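Long-range contact in SusD-like carbohydrate binding protein (Bacteroides vulgatus, PDB 3LEW), which probably binds carbohydrate at the outer membrane, serving nutrient capture in Bacteroides vulgatus: residues M305-D311 with V322-K328. Numbering follows the deposited sequence.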
loop_
_atom_site.group_PDB
_atom_site.type_symbol
_atom_site.label_atom_id
_atom_site.label_comp_id
_atom_site.label_asym_id
_atom_site.label_seq_id
_atom_site.Cartn_x
_atom_site.Cartn_y
_atom_site.Cartn_z
HETATM N N MSE A 305 -1.211 -6.966 -20.375
HETATM C CA MSE A 305 -0.241 -5.991 -19.844
HETATM C C MSE A 305 1.034 -6.667 -19.277
HETATM O O MSE A 305 1.989 -5.985 -18.866
HETATM C CB MSE A 305 -0.917 -5.121 -18.782
HETATM C CG MSE A 305 -2.033 -4.318 -19.428
HETATM SE SE MSE A 305 -3.285 -3.614 -18.149
HETATM C CE MSE A 305 -2.078 -2.851 -17.039
ATOM N N LEU A 306 1.020 -7.991 -19.262
ATOM C CA LEU A 306 2.112 -8.814 -18.731
ATOM C C LEU A 306 2.807 -9.501 -19.925
ATOM O O LEU A 306 2.212 -10.286 -20.645
ATOM C CB LEU A 306 1.585 -9.858 -17.759
ATOM C CG LEU A 306 0.744 -9.293 -16.620
ATOM C CD1 LEU A 306 0.087 -10.455 -15.823
ATOM C CD2 LEU A 306 1.575 -8.377 -15.722
ATOM N N PHE A 307 4.069 -9.165 -20.150
ATOM C CA PHE A 307 4.777 -9.691 -21.300
ATOM C C PHE A 307 6.278 -9.679 -21.083
ATOM O O PHE A 307 6.790 -8.864 -20.344
ATOM C CB PHE A 307 4.453 -8.870 -22.563
ATOM C CG PHE A 307 4.644 -7.386 -22.384
ATOM C CD1 PHE A 307 5.891 -6.800 -22.629
ATOM C CD2 PHE A 307 3.614 -6.591 -21.941
ATOM C CE1 PHE A 307 6.088 -5.462 -22.467
ATOM C CE2 PHE A 307 3.804 -5.223 -21.750
ATOM C CZ PHE A 307 5.061 -4.670 -22.012
ATOM N N TRP A 308 6.964 -10.604 -21.756
ATOM C CA TRP A 308 8.434 -10.634 -21.756
ATOM C C TRP A 308 8.991 -9.436 -22.484
ATOM O O TRP A 308 8.502 -9.062 -23.559
ATOM C CB TRP A 308 8.939 -11.885 -22.478
ATOM C CG TRP A 308 8.539 -13.189 -21.883
ATOM C CD1 TRP A 308 7.732 -14.129 -22.460
ATOM C CD2 TRP A 308 8.946 -13.733 -20.608
ATOM N NE1 TRP A 308 7.594 -15.207 -21.620
ATOM C CE2 TRP A 308 8.318 -14.991 -20.474
ATOM C CE3 TRP A 308 9.757 -13.273 -19.572
ATOM C CZ2 TRP A 308 8.501 -15.798 -19.366
ATOM C CZ3 TRP A 308 9.940 -14.069 -18.465
ATOM C CH2 TRP A 308 9.300 -15.322 -18.364
ATOM N N ALA A 309 10.057 -8.869 -21.958
ATOM C CA ALA A 309 10.795 -7.849 -22.674
ATOM C C ALA A 309 12.191 -7.762 -22.109
ATOM O O ALA A 309 12.439 -8.059 -20.917
ATOM C CB ALA A 309 10.075 -6.430 -22.578
ATOM N N THR A 310 13.092 -7.269 -22.930
ATOM C CA THR A 310 14.421 -6.918 -22.481
ATOM C C THR A 310 14.359 -5.579 -21.705
ATOM O O THR A 310 13.364 -4.823 -21.788
ATOM C CB THR A 310 15.391 -6.820 -23.683
ATOM O OG1 THR A 310 14.799 -6.011 -24.707
ATOM C CG2 THR A 310 15.682 -8.210 -24.267
ATOM N N ASP A 311 15.431 -5.282 -20.971
ATOM C CA ASP A 311 15.503 -4.065 -20.131
ATOM C C ASP A 311 15.264 -2.816 -20.998
ATOM O O ASP A 311 15.800 -2.702 -22.106
ATOM C CB ASP A 311 16.844 -3.973 -19.426
ATOM C CG ASP A 311 17.047 -5.071 -18.354
ATOM O OD1 ASP A 311 16.060 -5.627 -17.822
ATOM O OD2 ASP A 311 18.227 -5.318 -18.024
ATOM N N VAL A 322 15.234 -11.953 -20.896
ATOM C CA VAL A 322 14.006 -11.205 -20.800
ATOM C C VAL A 322 13.443 -11.444 -19.383
ATOM O O VAL A 322 13.649 -12.508 -18.795
ATOM C CB VAL A 322 12.970 -11.612 -21.879
ATOM C CG1 VAL A 322 13.430 -11.158 -23.246
ATOM C CG2 VAL A 322 12.710 -13.118 -21.910
ATOM N N TRP A 323 12.757 -10.439 -18.850
ATOM C CA TRP A 323 12.032 -10.548 -17.604
ATOM C C TRP A 323 10.570 -10.270 -17.943
ATOM O O TRP A 323 10.273 -9.628 -18.958
ATOM C CB TRP A 323 12.516 -9.508 -16.598
ATOM C CG TRP A 323 13.988 -9.559 -16.240
ATOM C CD1 TRP A 323 15.047 -9.404 -17.078
ATOM C CD2 TRP A 323 14.541 -9.780 -14.943
ATOM N NE1 TRP A 323 16.218 -9.517 -16.399
ATOM C CE2 TRP A 323 15.943 -9.710 -15.073
ATOM C CE3 TRP A 323 13.990 -9.974 -13.675
ATOM C CZ2 TRP A 323 16.815 -9.891 -13.987
ATOM C CZ3 TRP A 323 14.866 -10.140 -12.577
ATOM C CH2 TRP A 323 16.254 -10.082 -12.751
HETATM N N MSE A 324 9.649 -10.696 -17.088
HETATM C CA MSE A 324 8.236 -10.425 -17.313
HETATM C C MSE A 324 7.944 -9.005 -16.798
HETATM O O MSE A 324 8.177 -8.712 -15.631
HETATM C CB MSE A 324 7.381 -11.517 -16.647
HETATM C CG MSE A 324 5.842 -11.375 -16.860
HETATM SE SE MSE A 324 5.229 -11.951 -18.578
HETATM C CE MSE A 324 5.513 -13.830 -18.318
ATOM N N ARG A 325 7.467 -8.155 -17.682
ATOM C CA ARG A 325 7.148 -6.783 -17.367
ATOM C C ARG A 325 5.668 -6.603 -17.222
ATOM O O ARG A 325 4.876 -7.351 -17.779
ATOM C CB ARG A 325 7.615 -5.850 -18.498
ATOM C CG ARG A 325 8.975 -6.095 -19.046
ATOM C CD ARG A 325 10.071 -5.989 -17.997
ATOM N NE ARG A 325 11.324 -6.432 -18.601
ATOM C CZ ARG A 325 12.542 -6.165 -18.115
ATOM N NH1 ARG A 325 12.709 -5.499 -16.980
ATOM N NH2 ARG A 325 13.592 -6.652 -18.714
ATOM N N ASN A 326 5.288 -5.588 -16.429
ATOM C CA ASN A 326 3.929 -5.109 -16.364
ATOM C C ASN A 326 3.899 -3.672 -16.922
ATOM O O ASN A 326 4.590 -2.811 -16.406
ATOM C CB ASN A 326 3.425 -5.131 -14.901
ATOM C CG ASN A 326 1.918 -5.108 -14.793
ATOM O OD1 ASN A 326 1.190 -4.675 -15.744
ATOM N ND2 ASN A 326 1.412 -5.577 -13.639
ATOM N N SER A 327 3.134 -3.438 -17.994
ATOM C CA SER A 327 2.946 -2.074 -18.498
ATOM C C SER A 327 2.095 -1.203 -17.536
ATOM O O SER A 327 1.881 0.000 -17.798
ATOM C CB SER A 327 2.345 -2.113 -19.896
ATOM O OG SER A 327 1.047 -2.675 -19.860
ATOM N N LYS A 328 1.642 -1.766 -16.420
ATOM C CA LYS A 328 0.688 -1.064 -15.523
ATOM C C LYS A 328 1.140 0.347 -15.128
ATOM O O LYS A 328 0.384 1.314 -15.306
ATOM C CB LYS A 328 0.439 -1.909 -14.264
ATOM C CG LYS A 328 -0.622 -1.387 -13.330
ATOM C CD LYS A 328 -0.935 -2.393 -12.240
ATOM C CE LYS A 328 -1.936 -1.845 -11.271
ATOM N NZ LYS A 328 -2.339 -2.803 -10.199
HETATM O O HOH W 1 15.331 -6.304 -15.392
#
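R325 turns its guanidinium side-on to A309, NE (3.0 Å) and NH2 (2.9 Å) both donating to A309 O, which lies in the guanidinium plane but takes them from above its own carbonyl plane. That oxygen also accepts from W323 N, so three donors grip it. R325 NH2 also makes a salt bridge to D311 OD1 (2.8 Å), met on the anti side, the two planes 78° apart, while a water joins OD1 to R325 NH1. The bend at chi2 (-59°) helps lay the arginine back along its own strand toward A309 and D311, with W323 CB over the guanidinium centre. With an alanine here, A309 O would probably lose two of its three donors and the D311 carboxylate its charged mate. On the opposite face, selenomethionine M324 lays CE over the W308 indole (CH-pi, 3.9 Å from the six-membered ring's centroid), its SE farther off above the five-membered ring, a Met-aromatic contact. L306 CD2 abuts the N326 amide, 3.4 Å from N326 CG. Between the two faces runs an antiparallel ladder, F307 and R325 exchanging both backbone bonds and S327 N closing on M305 O. This beta hairpin edges a mixed sheet: strand 306-309 is outermost, strand 321-326 runs parallel to strand 440-448, and strand 286-288 packs against L306, M324 and N326.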